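Cryptochrome DASH (Arabidopsis thaliana, PDB 2J4D) binds FAD and a folate light antenna, binds DNA without sequence specificity, and repairs cyclobutane pyrimidine dimers in single-stranded DNA. Local coordinates at residues A[83-88]-A[409-414]; A[91-96]-A[240-245]; A[380-385]-A[465-470]. One frame throughout, in Å; residues are numbered along the deposited sequence.

Overall arrangement
Contacts 1 and 2 fasten the alpha/beta part of the photolyase fold to the helical FAD-binding part and to the linker between them; contact 3 lies within the helical part. Contact 1 ties the loop after strand 67-74, beside the folate, to helix 409-419. This loop runs on into helix 92-111, whose first turn makes contact 2 with loop 240-245. Contact 3 joins helix 374-386 to the end of helix 462-467. Centres of contacts 1 and 2 lie about 19 Å apart, 1 and 3 about 22 Å, 2 and 3 about 14 Å. Along the chain contact 2 nests inside contact 1 and contact 3 crosses it; probable hydrogen bonds Q240 to S384 and R244 to F466 couple linker and helical part.

Contact 1 of 3, residues A[83-88]-A[409-414]; sequences HFFNFP and WRMGAE. With MHF (5,10-methenyl-6,7,8-trihydrofolic acid), chain D.
E414 grips two successive backbone amides of loop 83-88 with its carboxylate: CG lies beside the backbone N, anti to the carbonyl carbon, and the chain extended beyond it carries the group there. F84 N meets OE2 of E414 at 2.5 Å on the syn lone pair, and F85 N meets OE1 of E414 at 2.7 Å, also syn but 23° out of the carboxylate plane. These bonds limit its rotation, and T82 adds a hydroxyl bond to OE1.

F84, F85 and F87 line up along helix 409-419. CZ of R410 lies 4.3 Å from the F84 ring centroid, almost on the normal, a cation-pi contact: the bend at chi3 (-59°) brings NH1 over the face, the guanidinium tilted 48° to the ring; H83 ND1 lies over the opposite face. D408 holds R410 NH2 in a salt bridge. M411 lays CG over the F85 face, 3.4 Å from the centroid, with SD over the same face, farther out, in a Met-aromatic contact. F87 sets its edge by the helix, CE2 3.5 Å from M411 O.

H83 CG touches MHF C9, so this contact between loop and helix borders the folate pocket, where the alpha/beta and FAD-binding domains meet.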
loop_
_atom_site.group_PDB
_atom_site.type_symbol
_atom_site.label_atom_id
_atom_site.label_comp_id
_atom_site.label_asym_id
_atom_site.label_seq_id
_atom_site.Cartn_x
_atom_site.Cartn_y
_atom_site.Cartn_z
ATOM N N HIS A 83 -8.072 1.174 15.998
ATOM C CA HIS A 83 -9.286 0.609 16.575
ATOM C C HIS A 83 -9.275 -0.018 17.962
ATOM O O HIS A 83 -9.994 0.433 18.863
ATOM C CB HIS A 83 -9.879 -0.384 15.567
ATOM C CG HIS A 83 -11.269 -0.835 15.897
ATOM N ND1 HIS A 83 -11.532 -1.836 16.807
ATOM C CD2 HIS A 83 -12.472 -0.432 15.422
ATOM C CE1 HIS A 83 -12.838 -2.033 16.876
ATOM N NE2 HIS A 83 -13.431 -1.195 16.045
ATOM N N PHE A 84 -8.477 -1.059 18.136
ATOM C CA PHE A 84 -8.426 -1.753 19.413
ATOM C C PHE A 84 -7.418 -1.242 20.431
ATOM O O PHE A 84 -7.736 -1.169 21.609
ATOM C CB PHE A 84 -8.181 -3.252 19.181
ATOM C CG PHE A 84 -9.325 -3.956 18.498
ATOM C CD1 PHE A 84 -10.525 -4.176 19.171
ATOM C CD2 PHE A 84 -9.213 -4.378 17.177
ATOM C CE1 PHE A 84 -11.598 -4.804 18.537
ATOM C CE2 PHE A 84 -10.282 -5.010 16.528
ATOM C CZ PHE A 84 -11.477 -5.224 17.211
ATOM N N PHE A 85 -6.218 -0.874 19.984
ATOM C CA PHE A 85 -5.164 -0.447 20.898
ATOM C C PHE A 85 -4.775 1.019 20.860
ATOM O O PHE A 85 -3.823 1.439 21.513
ATOM C CB PHE A 85 -3.942 -1.332 20.664
ATOM C CG PHE A 85 -4.235 -2.785 20.852
ATOM C CD1 PHE A 85 -4.406 -3.308 22.132
ATOM C CD2 PHE A 85 -4.463 -3.608 19.757
ATOM C CE1 PHE A 85 -4.812 -4.630 22.320
ATOM C CE2 PHE A 85 -4.871 -4.932 19.930
ATOM C CZ PHE A 85 -5.048 -5.444 21.215
ATOM N N ASN A 86 -5.529 1.787 20.087
ATOM C CA ASN A 86 -5.331 3.215 19.943
ATOM C C ASN A 86 -3.931 3.779 19.715
ATOM O O ASN A 86 -3.513 4.719 20.401
ATOM C CB ASN A 86 -5.990 3.935 21.122
ATOM C CG ASN A 86 -7.449 3.568 21.270
ATOM O OD1 ASN A 86 -7.801 2.656 22.019
ATOM N ND2 ASN A 86 -8.309 4.262 20.530
ATOM N N PHE A 87 -3.203 3.211 18.751
ATOM C CA PHE A 87 -1.891 3.745 18.392
ATOM C C PHE A 87 -2.278 4.820 17.374
ATOM O O PHE A 87 -3.449 4.929 17.028
ATOM C CB PHE A 87 -1.026 2.683 17.698
ATOM C CG PHE A 87 -0.883 1.404 18.471
ATOM C CD1 PHE A 87 -0.820 1.415 19.863
ATOM C CD2 PHE A 87 -0.757 0.189 17.804
ATOM C CE1 PHE A 87 -0.632 0.231 20.580
ATOM C CE2 PHE A 87 -0.566 -0.996 18.504
ATOM C CZ PHE A 87 -0.502 -0.977 19.897
ATOM N N PRO A 88 -1.324 5.633 16.888
ATOM C CA PRO A 88 -1.721 6.655 15.903
ATOM C C PRO A 88 -2.327 5.972 14.662
ATOM O O PRO A 88 -1.786 4.976 14.183
ATOM C CB PRO A 88 -0.408 7.355 15.578
ATOM C CG PRO A 88 0.394 7.184 16.852
ATOM C CD PRO A 88 0.099 5.766 17.248
ATOM N N TRP A 409 -2.608 -11.032 18.402
ATOM C CA TRP A 409 -2.045 -10.653 17.103
ATOM C C TRP A 409 -2.425 -9.267 16.586
ATOM O O TRP A 409 -1.673 -8.649 15.827
ATOM C CB TRP A 409 -2.385 -11.707 16.034
ATOM C CG TRP A 409 -3.845 -11.794 15.632
ATOM C CD1 TRP A 409 -4.801 -12.617 16.165
ATOM C CD2 TRP A 409 -4.498 -11.044 14.596
ATOM N NE1 TRP A 409 -6.006 -12.427 15.521
ATOM C CE2 TRP A 409 -5.847 -11.466 14.558
ATOM C CE3 TRP A 409 -4.071 -10.056 13.697
ATOM C CZ2 TRP A 409 -6.777 -10.932 13.652
ATOM C CZ3 TRP A 409 -4.998 -9.523 12.794
ATOM C CH2 TRP A 409 -6.336 -9.966 12.781
ATOM N N ARG A 410 -3.581 -8.767 16.998
ATOM C CA ARG A 410 -4.019 -7.459 16.534
ATOM C C ARG A 410 -3.129 -6.337 17.073
ATOM O O ARG A 410 -3.108 -5.238 16.528
ATOM C CB ARG A 410 -5.492 -7.258 16.910
ATOM C CG ARG A 410 -6.385 -8.340 16.281
ATOM C CD ARG A 410 -7.767 -8.366 16.877
ATOM N NE ARG A 410 -7.717 -8.599 18.313
ATOM C CZ ARG A 410 -8.721 -8.336 19.141
ATOM N NH1 ARG A 410 -9.854 -7.830 18.674
ATOM N NH2 ARG A 410 -8.586 -8.562 20.438
ATOM N N MET A 411 -2.383 -6.609 18.140
ATOM C CA MET A 411 -1.495 -5.586 18.662
ATOM C C MET A 411 -0.416 -5.388 17.609
ATOM O O MET A 411 -0.018 -4.260 17.314
ATOM C CB MET A 411 -0.866 -6.023 19.986
ATOM C CG MET A 411 -1.847 -6.075 21.127
ATOM S SD MET A 411 -1.036 -6.494 22.671
ATOM C CE MET A 411 -0.726 -4.863 23.323
ATOM N N GLY A 412 0.050 -6.494 17.040
ATOM C CA GLY A 412 1.068 -6.414 16.008
ATOM C C GLY A 412 0.504 -5.829 14.718
ATOM O O GLY A 412 1.160 -5.026 14.046
ATOM N N ALA A 413 -0.720 -6.216 14.375
ATOM C CA ALA A 413 -1.357 -5.715 13.158
ATOM C C ALA A 413 -1.606 -4.207 13.218
ATOM O O ALA A 413 -1.419 -3.505 12.214
ATOM C CB ALA A 413 -2.676 -6.463 12.897
ATOM N N GLU A 414 -2.015 -3.702 14.384
ATOM C CA GLU A 414 -2.273 -2.271 14.530
ATOM C C GLU A 414 -0.987 -1.461 14.530
ATOM O O GLU A 414 -0.972 -0.307 14.074
ATOM C CB GLU A 414 -3.103 -1.979 15.795
ATOM C CG GLU A 414 -4.596 -2.297 15.598
ATOM C CD GLU A 414 -5.508 -1.780 16.704
ATOM O OE1 GLU A 414 -5.058 -1.002 17.568
ATOM O OE2 GLU A 414 -6.701 -2.152 16.686
HETATM N N1 MHF D . -8.168 0.142 8.309
HETATM C C2 MHF D . -8.893 0.464 7.185
HETATM N NA2 MHF D . -8.266 1.088 6.147
HETATM N N3 MHF D . -10.203 0.179 7.091
HETATM C C4 MHF D . -10.875 -0.422 8.119
HETATM O O4 MHF D . -12.083 -0.668 8.019
HETATM C C4A MHF D . -10.162 -0.754 9.309
HETATM N N5 MHF D . -10.763 -1.339 10.453
HETATM C C6 MHF D . -10.080 -1.350 11.793
HETATM C C7 MHF D . -8.621 -1.791 11.537
HETATM N N8 MHF D . -8.067 -0.812 10.545
HETATM C C8A MHF D . -8.783 -0.471 9.387
HETATM C C9 MHF D . -10.920 -2.292 12.700
HETATM N N10 MHF D . -11.915 -2.853 11.754
HETATM C C11 MHF D . -12.117 -1.833 10.715
HETATM C C12 MHF D . -15.641 -4.122 13.483
HETATM C C13 MHF D . -14.388 -4.567 14.003
HETATM C C14 MHF D . -13.187 -4.126 13.448
HETATM C C15 MHF D . -13.183 -3.221 12.354
HETATM C C16 MHF D . -14.456 -2.750 11.840
HETATM C C17 MHF D . -15.668 -3.195 12.403
HETATM C C MHF D . -16.897 -4.661 14.071
HETATM O O MHF D . -16.824 -5.475 14.984
HETATM N N MHF D . -18.109 -4.284 13.603
HETATM C CA MHF D . -19.325 -4.854 14.183
HETATM C CB MHF D . -20.492 -3.877 14.050
HETATM C CG MHF D . -20.271 -2.554 14.737
HETATM C CD MHF D . -19.998 -2.717 16.216
HETATM O OE1 MHF D . -20.937 -3.087 16.952
HETATM O OE2 MHF D . -18.840 -2.493 16.638
HETATM C CT MHF D . -19.680 -6.166 13.476
HETATM O O1 MHF D . -19.122 -6.426 12.389
HETATM O O2 MHF D . -20.518 -6.923 14.008
#

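Contact 2 of 3, residues A[91-96]-A[240-245]; sequences GALRGG and QEVTRG
Q240 reaches L93 by running its side chain straight out from the loop: CG stands anti to the backbone N (chi1 -172°) and chi2 is again extended, which carries the amide alongside the leucine's branched end. L93 answers from the first turn of helix 92-111 with CG anti to its own carbonyl carbon (chi1 -64°), and chi2 near 180° extends CD1 away from the backbone and leaves CD2 as the branch turned to the loop backbone.

The two side chains pass at a slant. NE2 of Q240 lies 3.8 Å from CG of L93, and the same nitrogen is equally near CD1, so the amide rests against the fork of the leucine. The other methyl, CD2 of L93, comes within 3.6 Å of Q240 O; it also touches CG2 of V242 at 4.1 Å, which is the apolar end of the contact. Closer in, the methyl of A92 abuts the first side-chain carbon of Q240, CB to CB at 3.5 Å.

No direct hydrogen bond joins the segments. A single water bridges them, donating to A92 O at 2.8 Å and accepting from Q240 N at 2.9 Å. The helix begins right here, with G91 at its N-cap position. A92 O also accepts from G96 N, at 2.8 Å, and therefore serves the helix and the water together.

S384 O, on helix 374-386, takes a hydrogen bond from Q240 NE2, while T386 of that helix touches V242. The chemistry thus divides: methyl and methylene contacts with one water attach the loop to the helix start, whereas the glutamine's polar end is anchored to a third element, consistent with a surface join whose direct contacts are van der Waals in character.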
loop_
_atom_site.group_PDB
_atom_site.type_symbol
_atom_site.label_atom_id
_atom_site.label_comp_id
_atom_site.label_asym_id
_atom_site.label_seq_id
_atom_site.Cartn_x
_atom_site.Cartn_y
_atom_site.Cartn_z
ATOM N N GLY A 91 0.879 6.977 11.168
ATOM C CA GLY A 91 2.157 7.394 11.714
ATOM C C GLY A 91 2.789 8.488 10.871
ATOM O O GLY A 91 2.406 8.709 9.715
ATOM N N ALA A 92 3.776 9.157 11.452
ATOM C CA ALA A 92 4.473 10.263 10.803
ATOM C C ALA A 92 5.089 9.936 9.446
ATOM O O ALA A 92 4.986 10.734 8.512
ATOM C CB ALA A 92 5.550 10.811 11.744
ATOM N N LEU A 93 5.730 8.777 9.322
ATOM C CA LEU A 93 6.354 8.445 8.047
ATOM C C LEU A 93 5.341 8.251 6.919
ATOM O O LEU A 93 5.556 8.750 5.818
ATOM C CB LEU A 93 7.261 7.216 8.182
ATOM C CG LEU A 93 8.476 7.386 9.113
ATOM C CD1 LEU A 93 9.244 6.087 9.174
ATOM C CD2 LEU A 93 9.379 8.505 8.622
ATOM N N ARG A 94 4.240 7.541 7.166
ATOM C CA ARG A 94 3.261 7.380 6.093
ATOM C C ARG A 94 2.590 8.723 5.834
ATOM O O ARG A 94 2.247 9.051 4.699
ATOM C CB ARG A 94 2.195 6.318 6.418
ATOM C CG ARG A 94 1.221 6.125 5.240
ATOM C CD ARG A 94 0.355 4.856 5.325
ATOM N NE ARG A 94 -0.664 4.939 6.370
ATOM C CZ ARG A 94 -0.582 4.325 7.549
ATOM N NH1 ARG A 94 0.480 3.580 7.839
ATOM N NH2 ARG A 94 -1.573 4.442 8.433
ATOM N N GLY A 95 2.405 9.508 6.887
ATOM C CA GLY A 95 1.817 10.820 6.700
ATOM C C GLY A 95 2.693 11.664 5.786
ATOM O O GLY A 95 2.202 12.366 4.906
ATOM N N GLY A 96 4.002 11.605 5.998
ATOM C CA GLY A 96 4.913 12.368 5.161
ATOM C C GLY A 96 4.852 11.900 3.713
ATOM O O GLY A 96 4.889 12.706 2.783
ATOM N N GLN A 240 8.511 13.354 11.047
ATOM C CA GLN A 240 9.606 12.436 11.314
ATOM C C GLN A 240 10.314 12.221 9.988
ATOM O O GLN A 240 9.667 12.071 8.954
ATOM C CB GLN A 240 9.074 11.101 11.839
ATOM C CG GLN A 240 10.156 10.150 12.325
ATOM C CD GLN A 240 9.589 8.822 12.783
ATOM O OE1 GLN A 240 8.562 8.778 13.461
ATOM N NE2 GLN A 240 10.261 7.733 12.424
ATOM N N GLU A 241 11.638 12.236 9.997
ATOM C CA GLU A 241 12.360 12.011 8.757
ATOM C C GLU A 241 13.111 10.697 8.889
ATOM O O GLU A 241 13.357 10.224 9.996
ATOM C CB GLU A 241 13.332 13.162 8.480
ATOM C CG GLU A 241 12.656 14.537 8.329
ATOM C CD GLU A 241 11.504 14.557 7.311
ATOM O OE1 GLU A 241 11.537 13.770 6.346
ATOM O OE2 GLU A 241 10.564 15.374 7.462
ATOM N N VAL A 242 13.442 10.097 7.753
ATOM C CA VAL A 242 14.167 8.833 7.730
ATOM C C VAL A 242 15.635 9.132 7.999
ATOM O O VAL A 242 16.274 9.870 7.255
ATOM C CB VAL A 242 14.020 8.150 6.356
ATOM C CG1 VAL A 242 14.872 6.879 6.292
ATOM C CG2 VAL A 242 12.553 7.820 6.113
ATOM N N THR A 243 16.164 8.550 9.065
ATOM C CA THR A 243 17.550 8.779 9.442
ATOM C C THR A 243 18.532 7.800 8.795
ATOM O O THR A 243 19.667 8.168 8.497
ATOM C CB THR A 243 17.687 8.711 10.973
ATOM O OG1 THR A 243 17.145 7.471 11.441
ATOM C CG2 THR A 243 16.915 9.849 11.624
ATOM N N ARG A 244 18.087 6.563 8.577
ATOM C CA ARG A 244 18.921 5.518 7.978
ATOM C C ARG A 244 18.096 4.648 7.050
ATOM O O ARG A 244 16.872 4.629 7.144
ATOM C CB ARG A 244 19.477 4.585 9.047
ATOM C CG ARG A 244 20.146 5.230 10.227
ATOM C CD ARG A 244 20.798 4.130 11.047
ATOM N NE ARG A 244 21.755 3.401 10.224
ATOM C CZ ARG A 244 22.247 2.205 10.520
ATOM N NH1 ARG A 244 21.868 1.586 11.628
ATOM N NH2 ARG A 244 23.129 1.639 9.709
ATOM N N GLY A 245 18.774 3.906 6.177
ATOM C CA GLY A 245 18.080 3.005 5.272
ATOM C C GLY A 245 17.307 3.633 4.128
ATOM O O GLY A 245 17.629 4.718 3.661
HETATM O O HOH W 1 6.938 12.771 8.640
#

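Contact 3 of 3, residues A[380-385]-A[465-470]; sequences MKELST and AFWLQQ
This is a buried contact, within the FAD-binding domain, between helix 374-386 and the C-terminal end of helix 462-467 with the residue that follows it; the indole of W467 lies against the flank of helix 374-386. Of the 272 Å² buried between the segments, W467 accounts for 114 Å².

The evidence for the face contact is geometric. CA of E382 sits 3.8 Å from the centroid of the W467 six-membered ring and only 7° off its normal, a CH-pi contact. The glutamate then runs along the indole, chi1 -179° and chi2 likewise extended: CG of E382 is 3.5 Å from CZ2 of W467, and the carboxylate plane lies 8° from the ring plane. F466 CE1 covers the opposite face of the indole. Further along the helix, CB of T385 approaches CZ3 of W467 obliquely at 4.0 Å.

Toward the same CE3-CZ3 end of the indole as T385, K381 bends at chi3 and chi4. Its CD is 3.5 Å from W467 O, and its CE presses on CD2 of L468 at 3.4 Å, a tight carbon pair.

Within the helix, T385 OG1 donates to K381 O at 2.7 Å. The backbone N of T385 reaches that same oxygen from the opposite face of its plane, so at least two donors reach the carbonyl.

Y463, outside the segments, sets its ring against W467. No hydrogen bond crosses between the segments themselves; adhesion rests on CH-pi and aliphatic contact, while OE1 of E382 finds its partner in the Y463 hydroxyl, which probably helps offset a buried carboxylate.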
loop_
_atom_site.group_PDB
_atom_site.type_symbol
_atom_site.label_atom_id
_atom_site.label_comp_id
_atom_site.label_asym_id
_atom_site.label_seq_id
_atom_site.Cartn_x
_atom_site.Cartn_y
_atom_site.Cartn_z
ATOM N N MET A 380 12.187 -4.693 13.556
ATOM C CA MET A 380 11.299 -3.719 14.184
ATOM C C MET A 380 11.903 -2.319 14.137
ATOM O O MET A 380 11.183 -1.322 14.050
ATOM C CB MET A 380 10.995 -4.124 15.629
ATOM C CG MET A 380 10.295 -5.479 15.751
ATOM S SD MET A 380 8.840 -5.635 14.672
ATOM C CE MET A 380 7.759 -4.370 15.412
ATOM N N LYS A 381 13.229 -2.240 14.185
ATOM C CA LYS A 381 13.881 -0.940 14.120
ATOM C C LYS A 381 13.777 -0.429 12.677
ATOM O O LYS A 381 13.565 0.761 12.445
ATOM C CB LYS A 381 15.351 -1.050 14.546
ATOM C CG LYS A 381 16.027 0.300 14.781
ATOM C CD LYS A 381 17.441 0.146 15.340
ATOM C CE LYS A 381 17.451 -0.542 16.713
ATOM N NZ LYS A 381 16.780 0.237 17.803
ATOM N N GLU A 382 13.922 -1.327 11.705
ATOM C CA GLU A 382 13.810 -0.920 10.303
ATOM C C GLU A 382 12.431 -0.293 10.091
ATOM O O GLU A 382 12.291 0.766 9.475
ATOM C CB GLU A 382 13.967 -2.122 9.358
ATOM C CG GLU A 382 13.868 -1.715 7.878
ATOM C CD GLU A 382 13.988 -2.874 6.905
ATOM O OE1 GLU A 382 14.393 -3.977 7.319
ATOM O OE2 GLU A 382 13.683 -2.672 5.710
ATOM N N LEU A 383 11.418 -0.958 10.628
ATOM C CA LEU A 383 10.040 -0.498 10.509
ATOM C C LEU A 383 9.788 0.890 11.102
ATOM O O LEU A 383 9.242 1.760 10.428
ATOM C CB LEU A 383 9.110 -1.501 11.183
ATOM C CG LEU A 383 7.634 -1.095 11.241
ATOM C CD1 LEU A 383 7.069 -0.978 9.813
ATOM C CD2 LEU A 383 6.871 -2.129 12.039
ATOM N N SER A 384 10.170 1.104 12.361
ATOM C CA SER A 384 9.926 2.406 12.979
ATOM C C SER A 384 10.792 3.529 12.397
ATOM O O SER A 384 10.438 4.697 12.482
ATOM C CB SER A 384 10.112 2.321 14.502
ATOM O OG SER A 384 11.410 1.877 14.823
ATOM N N THR A 385 11.911 3.169 11.785
ATOM C CA THR A 385 12.820 4.143 11.193
ATOM C C THR A 385 12.483 4.507 9.748
ATOM O O THR A 385 12.651 5.656 9.336
ATOM C CB THR A 385 14.278 3.608 11.189
ATOM O OG1 THR A 385 14.651 3.228 12.519
ATOM C CG2 THR A 385 15.249 4.669 10.659
ATOM N N ALA A 465 23.444 -6.508 11.649
ATOM C CA ALA A 465 24.592 -5.638 11.919
ATOM C C ALA A 465 24.373 -4.227 11.382
ATOM O O ALA A 465 24.819 -3.243 11.980
ATOM C CB ALA A 465 25.863 -6.235 11.301
ATOM N N PHE A 466 23.698 -4.127 10.244
ATOM C CA PHE A 466 23.430 -2.826 9.657
ATOM C C PHE A 466 22.505 -2.023 10.569
ATOM O O PHE A 466 22.724 -0.832 10.798
ATOM C CB PHE A 466 22.787 -2.982 8.268
ATOM C CG PHE A 466 22.328 -1.685 7.667
ATOM C CD1 PHE A 466 21.024 -1.234 7.859
ATOM C CD2 PHE A 466 23.215 -0.884 6.951
ATOM C CE1 PHE A 466 20.609 -0.002 7.353
ATOM C CE2 PHE A 466 22.814 0.353 6.437
ATOM C CZ PHE A 466 21.506 0.797 6.639
ATOM N N TRP A 467 21.479 -2.683 11.101
ATOM C CA TRP A 467 20.507 -2.013 11.960
ATOM C C TRP A 467 20.897 -1.905 13.426
ATOM O O TRP A 467 20.477 -0.972 14.116
ATOM C CB TRP A 467 19.141 -2.699 11.843
ATOM C CG TRP A 467 18.456 -2.359 10.554
ATOM C CD1 TRP A 467 18.283 -3.172 9.471
ATOM C CD2 TRP A 467 17.960 -1.072 10.175
ATOM N NE1 TRP A 467 17.717 -2.466 8.433
ATOM C CE2 TRP A 467 17.509 -1.173 8.839
ATOM C CE3 TRP A 467 17.857 0.162 10.834
ATOM C CZ2 TRP A 467 16.962 -0.086 8.146
ATOM C CZ3 TRP A 467 17.312 1.248 10.145
ATOM C CH2 TRP A 467 16.873 1.111 8.813
ATOM N N LEU A 468 21.690 -2.857 13.899
ATOM C CA LEU A 468 22.127 -2.865 15.289
ATOM C C LEU A 468 23.652 -2.763 15.259
ATOM O O LEU A 468 24.358 -3.744 15.485
ATOM C CB LEU A 468 21.667 -4.165 15.959
ATOM C CG LEU A 468 20.166 -4.457 15.780
ATOM C CD1 LEU A 468 19.815 -5.833 16.323
ATOM C CD2 LEU A 468 19.350 -3.387 16.480
ATOM N N GLN A 469 24.140 -1.558 14.963
ATOM C CA GLN A 469 25.571 -1.291 14.848
ATOM C C GLN A 469 26.481 -1.865 15.930
ATOM O O GLN A 469 27.663 -2.093 15.669
ATOM C CB GLN A 469 25.821 0.218 14.716
ATOM C CG GLN A 469 24.914 1.091 15.566
ATOM C CD GLN A 469 23.512 1.193 14.988
ATOM O OE1 GLN A 469 22.521 0.903 15.664
ATOM N NE2 GLN A 469 23.423 1.610 13.728
ATOM N N GLN A 470 25.959 -2.105 17.130
ATOM C CA GLN A 470 26.797 -2.660 18.190
ATOM C C GLN A 470 27.176 -4.119 17.918
ATOM O O GLN A 470 27.897 -4.733 18.710
ATOM C CB GLN A 470 26.108 -2.562 19.561
ATOM C CG GLN A 470 24.892 -3.450 19.741
ATOM C CD GLN A 470 23.594 -2.724 19.442
ATOM O OE1 GLN A 470 23.448 -2.102 18.393
ATOM N NE2 GLN A 470 22.644 -2.806 20.366
#